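Local coordinates for protein acetolactate synthase isozyme 1 large subunit (Escherichia coli, PDB 6LPI) that is the large subunit of a thiamine-diphosphate-dependent enzyme, binding thiamine diphosphate, a magnesium ion and flavin-adenine dinucleotide in a chain with three family domains, at residues Leu468-His478 against Ala491-Phe500; Gly392-Gln400 against Ile540-Pro548. One frame throughout, in Å; residues are numbered along the deposited sequence.

Interaction 1: Leu468-His478 against Ala491-Phe500; sequences LMNNEALGLVH and AATYPGKINF. With MG (magnesium ion), chain K; TPP (thiamine diphosphate), chain J.
The carbonyl oxygen of Ala492 is approached by two groups of the strand-to-helix loop: Leu474 N, by a hydrogen bond of 2.8 Å to Ala492 O, and Ala473 CA, by a weaker CA-H...O contact. Ala473 and Thr493 pair in a single beta bridge beside this bond, joining the 491-500 loop to the cofactor-binding turn. Leu474 lies beside Tyr494, the two side chains crossing at about a right angle with Leu474 CD2 4.2 Å from Tyr494 CZ, while the tyrosine ring lies obliquely against the Glu472-Leu474 backbone. Val477 uses its two branches separately. Val477 CG1, anti to the backbone N (chi1 169°), meets Ala492 CB, and Val477 CG2 lies 3.6 Å from CM4 of thiamine diphosphate. Farther along, Leu468 CD2 sits over one face of the Phe500 ring, 4.0 Å from its centroid, as a CH-pi contact; Ile498 CG2 covers the opposite face. Beside that ring, Asn470 makes an Asx turn, its OD1 accepting Glu472 N at 2.9 Å, and its ND2 is bonded to His537. Glu472 ends near Gly496, where the lack of a side chain lets the carboxylate lie close to the backbone. Asn471 binds magnesium through OD1 at 2.1 Å, together with Asp444 and with O2A and O3B of the thiamine diphosphate. Gly475, with positive phi, passes beside the diphosphate where a CB would collide with it. Asn470 and Asn471 form the double asparagine ending the GDG...NN motif of thiamine diphosphate enzymes. Asp444 ties metal to backbone, since its other carboxylate oxygen accepts Ala473 N. The amide oxygen and the carboxylate are thus consistent with a hard-oxygen site for magnesium, whose positive charge probably offsets the negative charge of the diphosphate.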
loop_
_atom_site.group_PDB
_atom_site.type_symbol
_atom_site.label_atom_id
_atom_site.label_comp_id
_atom_site.label_asym_id
_atom_site.label_seq_id
_atom_site.Cartn_x
_atom_site.Cartn_y
_atom_site.Cartn_z
ATOM N N LEU B 468 -12.596 -18.212 -7.616
ATOM C CA LEU B 468 -11.326 -18.869 -7.873
ATOM C C LEU B 468 -11.216 -19.189 -9.363
ATOM O O LEU B 468 -11.987 -19.995 -9.892
ATOM C CB LEU B 468 -11.208 -20.124 -7.011
ATOM C CG LEU B 468 -10.136 -21.158 -7.360
ATOM C CD1 LEU B 468 -8.761 -20.564 -7.152
ATOM C CD2 LEU B 468 -10.294 -22.368 -6.471
ATOM N N MET B 469 -10.281 -18.532 -10.049
ATOM C CA MET B 469 -9.908 -18.914 -11.411
ATOM C C MET B 469 -8.733 -19.868 -11.270
ATOM O O MET B 469 -7.624 -19.451 -10.928
ATOM C CB MET B 469 -9.525 -17.700 -12.256
ATOM C CG MET B 469 -10.447 -16.522 -12.107
ATOM S SD MET B 469 -10.358 -15.417 -13.523
ATOM C CE MET B 469 -11.009 -13.899 -12.802
ATOM N N ASN B 470 -8.970 -21.136 -11.528
ATOM C CA ASN B 470 -7.991 -22.179 -11.263
ATOM C C ASN B 470 -7.455 -22.586 -12.629
ATOM O O ASN B 470 -8.125 -23.294 -13.381
ATOM C CB ASN B 470 -8.650 -23.336 -10.520
ATOM C CG ASN B 470 -7.827 -24.599 -10.533
ATOM O OD1 ASN B 470 -6.637 -24.578 -10.870
ATOM N ND2 ASN B 470 -8.461 -25.720 -10.199
ATOM N N ASN B 471 -6.261 -22.093 -12.959
ATOM C CA ASN B 471 -5.537 -22.416 -14.187
ATOM C C ASN B 471 -4.616 -23.620 -14.049
ATOM O O ASN B 471 -3.917 -23.952 -15.016
ATOM C CB ASN B 471 -4.718 -21.202 -14.654
ATOM C CG ASN B 471 -3.739 -20.721 -13.613
ATOM O OD1 ASN B 471 -3.638 -21.280 -12.528
ATOM N ND2 ASN B 471 -3.028 -19.660 -13.931
ATOM N N GLU B 472 -4.619 -24.282 -12.891
ATOM C CA GLU B 472 -3.637 -25.306 -12.518
ATOM C C GLU B 472 -2.235 -24.906 -12.975
ATOM O O GLU B 472 -1.561 -25.606 -13.728
ATOM C CB GLU B 472 -4.079 -26.684 -13.008
ATOM C CG GLU B 472 -5.591 -26.874 -12.711
ATOM C CD GLU B 472 -6.072 -28.320 -12.664
ATOM O OE1 GLU B 472 -6.884 -28.648 -11.757
ATOM O OE2 GLU B 472 -5.571 -29.143 -13.463
ATOM N N ALA B 473 -1.822 -23.737 -12.485
ATOM C CA ALA B 473 -0.580 -23.063 -12.847
ATOM C C ALA B 473 -0.361 -21.869 -11.916
ATOM O O ALA B 473 -1.316 -21.280 -11.389
ATOM C CB ALA B 473 -0.592 -22.597 -14.310
ATOM N N LEU B 474 0.913 -21.490 -11.756
ATOM C CA LEU B 474 1.198 -20.185 -11.176
ATOM C C LEU B 474 0.661 -19.154 -12.152
ATOM O O LEU B 474 -0.349 -18.516 -11.862
ATOM C CB LEU B 474 2.683 -20.019 -10.876
ATOM C CG LEU B 474 3.077 -20.913 -9.685
ATOM C CD1 LEU B 474 4.568 -21.091 -9.502
ATOM C CD2 LEU B 474 2.477 -20.332 -8.394
ATOM N N GLY B 475 1.238 -19.015 -13.328
ATOM C CA GLY B 475 0.418 -18.375 -14.339
ATOM C C GLY B 475 0.961 -17.057 -14.819
ATOM O O GLY B 475 1.090 -16.837 -16.025
ATOM N N LEU B 476 1.207 -16.137 -13.892
ATOM C CA LEU B 476 1.928 -14.935 -14.275
ATOM C C LEU B 476 3.375 -15.312 -14.576
ATOM O O LEU B 476 3.967 -14.838 -15.555
ATOM C CB LEU B 476 1.803 -13.897 -13.165
ATOM C CG LEU B 476 2.017 -12.403 -13.379
ATOM C CD1 LEU B 476 3.483 -12.048 -13.382
ATOM C CD2 LEU B 476 1.337 -12.003 -14.661
ATOM N N VAL B 477 3.928 -16.226 -13.767
ATOM C CA VAL B 477 5.213 -16.847 -14.076
ATOM C C VAL B 477 5.114 -17.620 -15.385
ATOM O O VAL B 477 5.959 -17.478 -16.267
ATOM C CB VAL B 477 5.670 -17.763 -12.922
ATOM C CG1 VAL B 477 6.845 -18.606 -13.348
ATOM C CG2 VAL B 477 6.027 -16.969 -11.681
ATOM N N HIS B 478 4.057 -18.427 -15.542
ATOM C CA HIS B 478 3.860 -19.211 -16.769
ATOM C C HIS B 478 3.954 -18.328 -18.006
ATOM O O HIS B 478 4.556 -18.705 -19.023
ATOM C CB HIS B 478 2.492 -19.895 -16.701
ATOM C CG HIS B 478 2.209 -20.856 -17.810
ATOM N ND1 HIS B 478 2.015 -20.457 -19.116
ATOM C CD2 HIS B 478 2.031 -22.200 -17.795
ATOM C CE1 HIS B 478 1.757 -21.518 -19.862
ATOM N NE2 HIS B 478 1.759 -22.587 -19.085
ATOM N N ALA B 491 8.663 -25.333 -13.213
ATOM C CA ALA B 491 8.302 -25.165 -11.804
ATOM C C ALA B 491 7.094 -24.244 -11.603
ATOM O O ALA B 491 6.945 -23.618 -10.544
ATOM C CB ALA B 491 9.502 -24.644 -11.014
ATOM N N ALA B 492 6.205 -24.173 -12.600
ATOM C CA ALA B 492 5.063 -23.266 -12.557
ATOM C C ALA B 492 3.728 -23.946 -12.850
ATOM O O ALA B 492 2.726 -23.250 -13.056
ATOM C CB ALA B 492 5.271 -22.100 -13.533
ATOM N N THR B 493 3.678 -25.273 -12.866
ATOM C CA THR B 493 2.454 -26.003 -13.154
ATOM C C THR B 493 2.157 -26.965 -12.010
ATOM O O THR B 493 3.051 -27.316 -11.234
ATOM C CB THR B 493 2.559 -26.763 -14.487
ATOM O OG1 THR B 493 3.863 -27.346 -14.596
ATOM C CG2 THR B 493 2.348 -25.813 -15.645
ATOM N N TYR B 494 0.873 -27.309 -11.859
ATOM C CA TYR B 494 0.345 -28.259 -10.888
ATOM C C TYR B 494 -0.362 -29.405 -11.612
ATOM O O TYR B 494 -0.928 -29.202 -12.693
ATOM C CB TYR B 494 -0.651 -27.585 -9.942
ATOM C CG TYR B 494 -0.150 -26.390 -9.179
ATOM C CD1 TYR B 494 0.866 -26.488 -8.237
ATOM C CD2 TYR B 494 -0.692 -25.136 -9.427
ATOM C CE1 TYR B 494 1.313 -25.352 -7.546
ATOM C CE2 TYR B 494 -0.254 -24.008 -8.750
ATOM C CZ TYR B 494 0.737 -24.114 -7.814
ATOM O OH TYR B 494 1.122 -22.961 -7.163
ATOM N N PRO B 495 -0.381 -30.608 -11.029
ATOM C CA PRO B 495 -1.017 -31.753 -11.717
ATOM C C PRO B 495 -2.537 -31.716 -11.770
ATOM O O PRO B 495 -3.127 -32.305 -12.687
ATOM C CB PRO B 495 -0.541 -32.962 -10.902
ATOM C CG PRO B 495 0.582 -32.443 -10.022
ATOM C CD PRO B 495 0.279 -31.012 -9.779
ATOM N N GLY B 496 -3.192 -31.051 -10.824
ATOM C CA GLY B 496 -4.639 -31.041 -10.784
ATOM C C GLY B 496 -5.211 -32.194 -9.989
ATOM O O GLY B 496 -6.296 -32.695 -10.313
ATOM N N LYS B 497 -4.522 -32.620 -8.934
ATOM C CA LYS B 497 -5.059 -33.593 -8.002
ATOM C C LYS B 497 -5.361 -32.930 -6.666
ATOM O O LYS B 497 -5.258 -33.555 -5.608
ATOM C CB LYS B 497 -4.079 -34.753 -7.830
ATOM N N ILE B 498 -5.790 -31.672 -6.722
ATOM C CA ILE B 498 -6.297 -30.932 -5.576
ATOM C C ILE B 498 -7.755 -30.605 -5.857
ATOM O O ILE B 498 -8.069 -30.040 -6.909
ATOM C CB ILE B 498 -5.480 -29.654 -5.338
ATOM C CG1 ILE B 498 -4.073 -30.029 -4.881
ATOM C CG2 ILE B 498 -6.175 -28.764 -4.316
ATOM C CD1 ILE B 498 -4.009 -31.272 -4.000
ATOM N N ASN B 499 -8.645 -30.967 -4.943
ATOM C CA ASN B 499 -10.056 -30.640 -5.081
ATOM C C ASN B 499 -10.360 -29.444 -4.183
ATOM O O ASN B 499 -10.410 -29.575 -2.957
ATOM C CB ASN B 499 -10.915 -31.853 -4.735
ATOM C CG ASN B 499 -12.403 -31.571 -4.818
ATOM O OD1 ASN B 499 -12.870 -30.445 -4.662
ATOM N ND2 ASN B 499 -13.153 -32.603 -5.101
ATOM N N PHE B 500 -10.589 -28.283 -4.800
ATOM C CA PHE B 500 -10.836 -27.068 -4.026
ATOM C C PHE B 500 -12.240 -27.017 -3.422
ATOM O O PHE B 500 -12.422 -26.422 -2.353
ATOM C CB PHE B 500 -10.597 -25.840 -4.901
ATOM C CG PHE B 500 -9.148 -25.510 -5.091
ATOM C CD1 PHE B 500 -8.457 -24.782 -4.140
ATOM C CD2 PHE B 500 -8.468 -25.943 -6.225
ATOM C CE1 PHE B 500 -7.105 -24.471 -4.323
ATOM C CE2 PHE B 500 -7.122 -25.644 -6.406
ATOM C CZ PHE B 500 -6.444 -24.907 -5.449
HETATM MG MG MG K . -4.079 -19.632 -11.270
HETATM N "N1'" TPP J . 5.739 -15.870 -4.091
HETATM C "C2'" TPP J . 4.944 -14.948 -3.435
HETATM C CM2 TPP J . 4.643 -15.080 -1.971
HETATM N "N3'" TPP J . 4.410 -13.877 -4.107
HETATM C "C4'" TPP J . 4.676 -13.685 -5.434
HETATM N "N4'" TPP J . 4.135 -12.615 -6.015
HETATM C "C5'" TPP J . 5.477 -14.609 -6.110
HETATM C "C6'" TPP J . 6.001 -15.701 -5.425
HETATM C "C7'" TPP J . 5.759 -14.454 -7.591
HETATM N N3 TPP J . 4.519 -14.623 -8.300
HETATM C C2 TPP J . 3.734 -13.564 -8.693
HETATM S S1 TPP J . 2.393 -13.983 -9.448
HETATM C C5 TPP J . 2.759 -15.550 -9.311
HETATM C C4 TPP J . 3.940 -15.794 -8.654
HETATM C CM4 TPP J . 4.454 -17.174 -8.425
HETATM C C6 TPP J . 1.799 -16.565 -9.882
HETATM C C7 TPP J . 0.371 -16.349 -9.381
HETATM O O7 TPP J . -0.229 -17.615 -9.216
HETATM P PA TPP J . -1.833 -17.791 -9.180
HETATM O O1A TPP J . -2.374 -17.638 -7.785
HETATM O O2A TPP J . -2.098 -19.171 -9.755
HETATM O O3A TPP J . -2.476 -16.612 -10.067
HETATM P PB TPP J . -2.733 -16.728 -11.675
HETATM O O1B TPP J . -3.947 -15.874 -12.046
HETATM O O2B TPP J . -1.544 -16.274 -12.486
HETATM O O3B TPP J . -2.931 -18.183 -12.044
#

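Interaction 2: Gly392-Gln400 against Ile540-Pro548; sequences GQHQMWTAQ and IDAEEKVYP. With TPP (thiamine diphosphate), chain J.
Gln393 bonds at both its ends: its backbone N reaches O2B of thiamine diphosphate at 2.8 Å in a nearly straight bond (175°), and Gln393 NE2 bonds to Glu544 O at 3.0 Å, reached by a chain extended beyond CG, with a second acceptor in Gln479. The next residue adds to the grip on the diphosphate, His394 N and ND1 both donating to O1B. One helical turn on from Gln393, Trp397 NE1 reaches Lys545 O at 2.9 Å, with the oxygen in the indole plane although the donor stands above the carbonyl plane. Gln400 NE2 makes a longer bond, 3.3 Å to Tyr547 O and well out of the carbonyl plane; its OE1 is held more strongly by Tyr371, and NE2 also meets His264 O. Amides suit these positions because the loop presents carbonyls.

Val546 packs among the three donor side chains. With CG1 anti to the backbone N (chi1 -172°), that methyl goes to Met396 CB and the amide of Gln400, and CG2 to the indole: Val546 CG2 lies over the face of the five-membered ring of Trp397, 3.6 Å from the centroid, and also touches Gln393 CB. The rest of Met396 leads away to flavin-adenine dinucleotide. Glu544 CB and Ile540 CG2 approach the six-membered end of the indole obliquely. Backbone amides at a helix N terminus would favour the negatively charged diphosphate electrostatically.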
loop_
_atom_site.group_PDB
_atom_site.type_symbol
_atom_site.label_atom_id
_atom_site.label_comp_id
_atom_site.label_asym_id
_atom_site.label_seq_id
_atom_site.Cartn_x
_atom_site.Cartn_y
_atom_site.Cartn_z
ATOM N N GLY B 392 -1.491 -12.195 -9.615
ATOM C CA GLY B 392 -1.215 -13.051 -10.777
ATOM C C GLY B 392 -2.044 -12.621 -11.988
ATOM O O GLY B 392 -2.456 -11.462 -12.097
ATOM N N GLN B 393 -2.299 -13.578 -12.885
ATOM C CA GLN B 393 -3.059 -13.239 -14.083
ATOM C C GLN B 393 -4.500 -12.873 -13.754
ATOM O O GLN B 393 -5.044 -11.914 -14.316
ATOM C CB GLN B 393 -3.077 -14.403 -15.071
ATOM C CG GLN B 393 -1.772 -14.980 -15.529
ATOM C CD GLN B 393 -1.990 -16.004 -16.628
ATOM O OE1 GLN B 393 -2.720 -16.987 -16.453
ATOM N NE2 GLN B 393 -1.423 -15.731 -17.802
ATOM N N HIS B 394 -5.126 -13.609 -12.820
ATOM C CA HIS B 394 -6.513 -13.336 -12.447
ATOM C C HIS B 394 -6.684 -11.909 -11.937
ATOM O O HIS B 394 -7.710 -11.268 -12.200
ATOM C CB HIS B 394 -6.973 -14.338 -11.388
ATOM C CG HIS B 394 -6.272 -14.200 -10.070
ATOM N ND1 HIS B 394 -5.087 -14.844 -9.783
ATOM C CD2 HIS B 394 -6.572 -13.461 -8.974
ATOM C CE1 HIS B 394 -4.690 -14.509 -8.564
ATOM N NE2 HIS B 394 -5.575 -13.671 -8.052
ATOM N N GLN B 395 -5.683 -11.398 -11.206
ATOM C CA GLN B 395 -5.703 -10.027 -10.701
ATOM C C GLN B 395 -5.653 -9.016 -11.851
ATOM O O GLN B 395 -6.413 -8.043 -11.863
ATOM C CB GLN B 395 -4.535 -9.803 -9.735
ATOM C CG GLN B 395 -4.142 -8.333 -9.456
ATOM C CD GLN B 395 -2.808 -8.210 -8.695
ATOM O OE1 GLN B 395 -1.945 -9.076 -8.825
ATOM N NE2 GLN B 395 -2.634 -7.138 -7.923
ATOM N N MET B 396 -4.709 -9.180 -12.802
ATOM C CA MET B 396 -4.659 -8.220 -13.902
ATOM C C MET B 396 -5.928 -8.291 -14.743
ATOM O O MET B 396 -6.441 -7.258 -15.189
ATOM C CB MET B 396 -3.408 -8.437 -14.750
ATOM C CG MET B 396 -2.073 -8.078 -14.057
ATOM S SD MET B 396 -2.135 -6.768 -12.765
ATOM C CE MET B 396 -2.683 -5.316 -13.651
ATOM N N TRP B 397 -6.448 -9.502 -14.974
ATOM C CA TRP B 397 -7.709 -9.654 -15.701
ATOM C C TRP B 397 -8.834 -8.900 -14.994
ATOM O O TRP B 397 -9.626 -8.192 -15.637
ATOM C CB TRP B 397 -8.063 -11.137 -15.852
ATOM C CG TRP B 397 -7.232 -11.918 -16.838
ATOM C CD1 TRP B 397 -6.650 -11.451 -17.978
ATOM C CD2 TRP B 397 -6.908 -13.314 -16.767
ATOM N NE1 TRP B 397 -5.979 -12.467 -18.624
ATOM C CE2 TRP B 397 -6.121 -13.620 -17.898
ATOM C CE3 TRP B 397 -7.208 -14.334 -15.859
ATOM C CZ2 TRP B 397 -5.638 -14.912 -18.147
ATOM C CZ3 TRP B 397 -6.725 -15.610 -16.109
ATOM C CH2 TRP B 397 -5.951 -15.887 -17.242
ATOM N N THR B 398 -8.921 -9.048 -13.663
ATOM C CA THR B 398 -9.961 -8.355 -12.903
ATOM C C THR B 398 -9.796 -6.845 -12.970
ATOM O O THR B 398 -10.766 -6.112 -13.188
ATOM C CB THR B 398 -9.952 -8.806 -11.448
ATOM O OG1 THR B 398 -9.999 -10.234 -11.394
ATOM C CG2 THR B 398 -11.152 -8.236 -10.725
ATOM N N ALA B 399 -8.568 -6.362 -12.786
ATOM C CA ALA B 399 -8.298 -4.935 -12.908
ATOM C C ALA B 399 -8.722 -4.418 -14.276
ATOM O O ALA B 399 -9.272 -3.315 -14.395
ATOM C CB ALA B 399 -6.805 -4.672 -12.682
ATOM N N GLN B 400 -8.508 -5.227 -15.316
ATOM C CA GLN B 400 -8.831 -4.807 -16.668
ATOM C C GLN B 400 -10.337 -4.725 -16.896
ATOM O O GLN B 400 -10.813 -3.779 -17.527
ATOM C CB GLN B 400 -8.207 -5.764 -17.679
ATOM C CG GLN B 400 -6.706 -5.739 -17.780
ATOM C CD GLN B 400 -6.190 -6.728 -18.815
ATOM O OE1 GLN B 400 -6.940 -7.577 -19.309
ATOM N NE2 GLN B 400 -4.912 -6.613 -19.160
ATOM N N ILE B 540 -9.747 -22.812 -16.006
ATOM C CA ILE B 540 -9.295 -21.902 -17.059
ATOM C C ILE B 540 -8.040 -22.500 -17.678
ATOM O O ILE B 540 -7.185 -23.032 -16.963
ATOM C CB ILE B 540 -9.040 -20.479 -16.504
ATOM C CG1 ILE B 540 -10.362 -19.774 -16.186
ATOM C CG2 ILE B 540 -8.177 -19.637 -17.439
ATOM C CD1 ILE B 540 -10.189 -18.312 -15.861
ATOM N N ASP B 541 -7.927 -22.418 -19.011
ATOM C CA ASP B 541 -6.776 -23.005 -19.696
ATOM C C ASP B 541 -5.500 -22.307 -19.244
ATOM O O ASP B 541 -5.460 -21.079 -19.134
ATOM C CB ASP B 541 -6.935 -22.892 -21.216
ATOM N N ALA B 542 -4.462 -23.089 -18.938
ATOM C CA ALA B 542 -3.249 -22.466 -18.410
ATOM C C ALA B 542 -2.511 -21.639 -19.463
ATOM O O ALA B 542 -1.701 -20.779 -19.101
ATOM C CB ALA B 542 -2.311 -23.527 -17.826
ATOM N N GLU B 543 -2.798 -21.856 -20.751
ATOM C CA GLU B 543 -2.162 -21.136 -21.847
ATOM C C GLU B 543 -2.723 -19.736 -22.045
ATOM O O GLU B 543 -2.161 -18.970 -22.843
ATOM C CB GLU B 543 -2.304 -21.929 -23.152
ATOM N N GLU B 544 -3.788 -19.372 -21.329
ATOM C CA GLU B 544 -4.395 -18.065 -21.522
ATOM C C GLU B 544 -3.490 -16.976 -20.963
ATOM O O GLU B 544 -2.660 -17.214 -20.083
ATOM C CB GLU B 544 -5.761 -17.993 -20.846
ATOM C CG GLU B 544 -6.705 -19.144 -21.153
ATOM C CD GLU B 544 -7.649 -18.863 -22.314
ATOM O OE1 GLU B 544 -7.745 -17.692 -22.748
ATOM O OE2 GLU B 544 -8.303 -19.827 -22.784
ATOM N N LYS B 545 -3.630 -15.774 -21.513
ATOM C CA LYS B 545 -2.653 -14.720 -21.296
ATOM C C LYS B 545 -3.333 -13.453 -20.806
ATOM O O LYS B 545 -4.539 -13.271 -20.958
ATOM C CB LYS B 545 -1.865 -14.427 -22.586
ATOM C CG LYS B 545 -1.042 -15.608 -23.084
ATOM C CD LYS B 545 0.177 -15.804 -22.200
ATOM C CE LYS B 545 0.944 -17.061 -22.576
ATOM N NZ LYS B 545 0.461 -18.248 -21.797
ATOM N N VAL B 546 -2.536 -12.587 -20.189
ATOM C CA VAL B 546 -2.938 -11.222 -19.862
ATOM C C VAL B 546 -2.292 -10.322 -20.897
ATOM O O VAL B 546 -1.068 -10.182 -20.931
ATOM C CB VAL B 546 -2.544 -10.816 -18.435
ATOM C CG1 VAL B 546 -3.145 -9.479 -18.103
ATOM C CG2 VAL B 546 -3.052 -11.849 -17.447
ATOM N N TYR B 547 -3.110 -9.759 -21.775
ATOM C CA TYR B 547 -2.630 -8.863 -22.811
ATOM C C TYR B 547 -3.345 -7.517 -22.717
ATOM O O TYR B 547 -4.509 -7.448 -22.313
ATOM C CB TYR B 547 -2.826 -9.465 -24.212
ATOM C CG TYR B 547 -1.841 -10.570 -24.566
ATOM C CD1 TYR B 547 -0.484 -10.457 -24.260
ATOM C CD2 TYR B 547 -2.268 -11.729 -25.228
ATOM C CE1 TYR B 547 0.417 -11.472 -24.587
ATOM C CE2 TYR B 547 -1.370 -12.742 -25.571
ATOM C CZ TYR B 547 -0.032 -12.608 -25.247
ATOM O OH TYR B 547 0.844 -13.620 -25.583
ATOM N N PRO B 548 -2.666 -6.426 -23.068
ATOM C CA PRO B 548 -1.256 -6.466 -23.472
ATOM C C PRO B 548 -0.295 -6.540 -22.287
ATOM O O PRO B 548 -0.679 -6.284 -21.146
ATOM C CB PRO B 548 -1.081 -5.171 -24.262
ATOM C CG PRO B 548 -2.129 -4.247 -23.740
ATOM C CD PRO B 548 -3.267 -5.091 -23.223
HETATM N "N1'" TPP J . 5.739 -15.870 -4.091
HETATM C "C2'" TPP J . 4.944 -14.948 -3.435
HETATM C CM2 TPP J . 4.643 -15.080 -1.971
HETATM N "N3'" TPP J . 4.410 -13.877 -4.107
HETATM C "C4'" TPP J . 4.676 -13.685 -5.434
HETATM N "N4'" TPP J . 4.135 -12.615 -6.015
HETATM C "C5'" TPP J . 5.477 -14.609 -6.110
HETATM C "C6'" TPP J . 6.001 -15.701 -5.425
HETATM C "C7'" TPP J . 5.759 -14.454 -7.591
HETATM N N3 TPP J . 4.519 -14.623 -8.300
HETATM C C2 TPP J . 3.734 -13.564 -8.693
HETATM S S1 TPP J . 2.393 -13.983 -9.448
HETATM C C5 TPP J . 2.759 -15.550 -9.311
HETATM C C4 TPP J . 3.940 -15.794 -8.654
HETATM C CM4 TPP J . 4.454 -17.174 -8.425
HETATM C C6 TPP J . 1.799 -16.565 -9.882
HETATM C C7 TPP J . 0.371 -16.349 -9.381
HETATM O O7 TPP J . -0.229 -17.615 -9.216
HETATM P PA TPP J . -1.833 -17.791 -9.180
HETATM O O1A TPP J . -2.374 -17.638 -7.785
HETATM O O2A TPP J . -2.098 -19.171 -9.755
HETATM O O3A TPP J . -2.476 -16.612 -10.067
HETATM P PB TPP J . -2.733 -16.728 -11.675
HETATM O O1B TPP J . -3.947 -15.874 -12.046
HETATM O O2B TPP J . -1.544 -16.274 -12.486
HETATM O O3B TPP J . -2.931 -18.183 -12.044
#

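In the fold
After the N-terminal and central domains, neither of which contributes a segment, the chain forms strand 386-389 of the parallel C-terminal sheet and helix 393-401, one half of interaction 2. It then builds strands 438-443 and 464-470 before interaction 1 closes a short loop: the rest of helix 476-484 and the residues after it lie between its segments, and 491-500 returns to the end of strand 464-470. Helix 500-506 and strands 510-513 and 534-539 follow, and 540-548 comes back across 140 residues to close the wider loop of interaction 2, which contains interaction 1 entirely. The two touch where Asn470 O probably bonds Ile540 N, and both meet thiamine diphosphate, from the metal-binding loop and the helix start respectively.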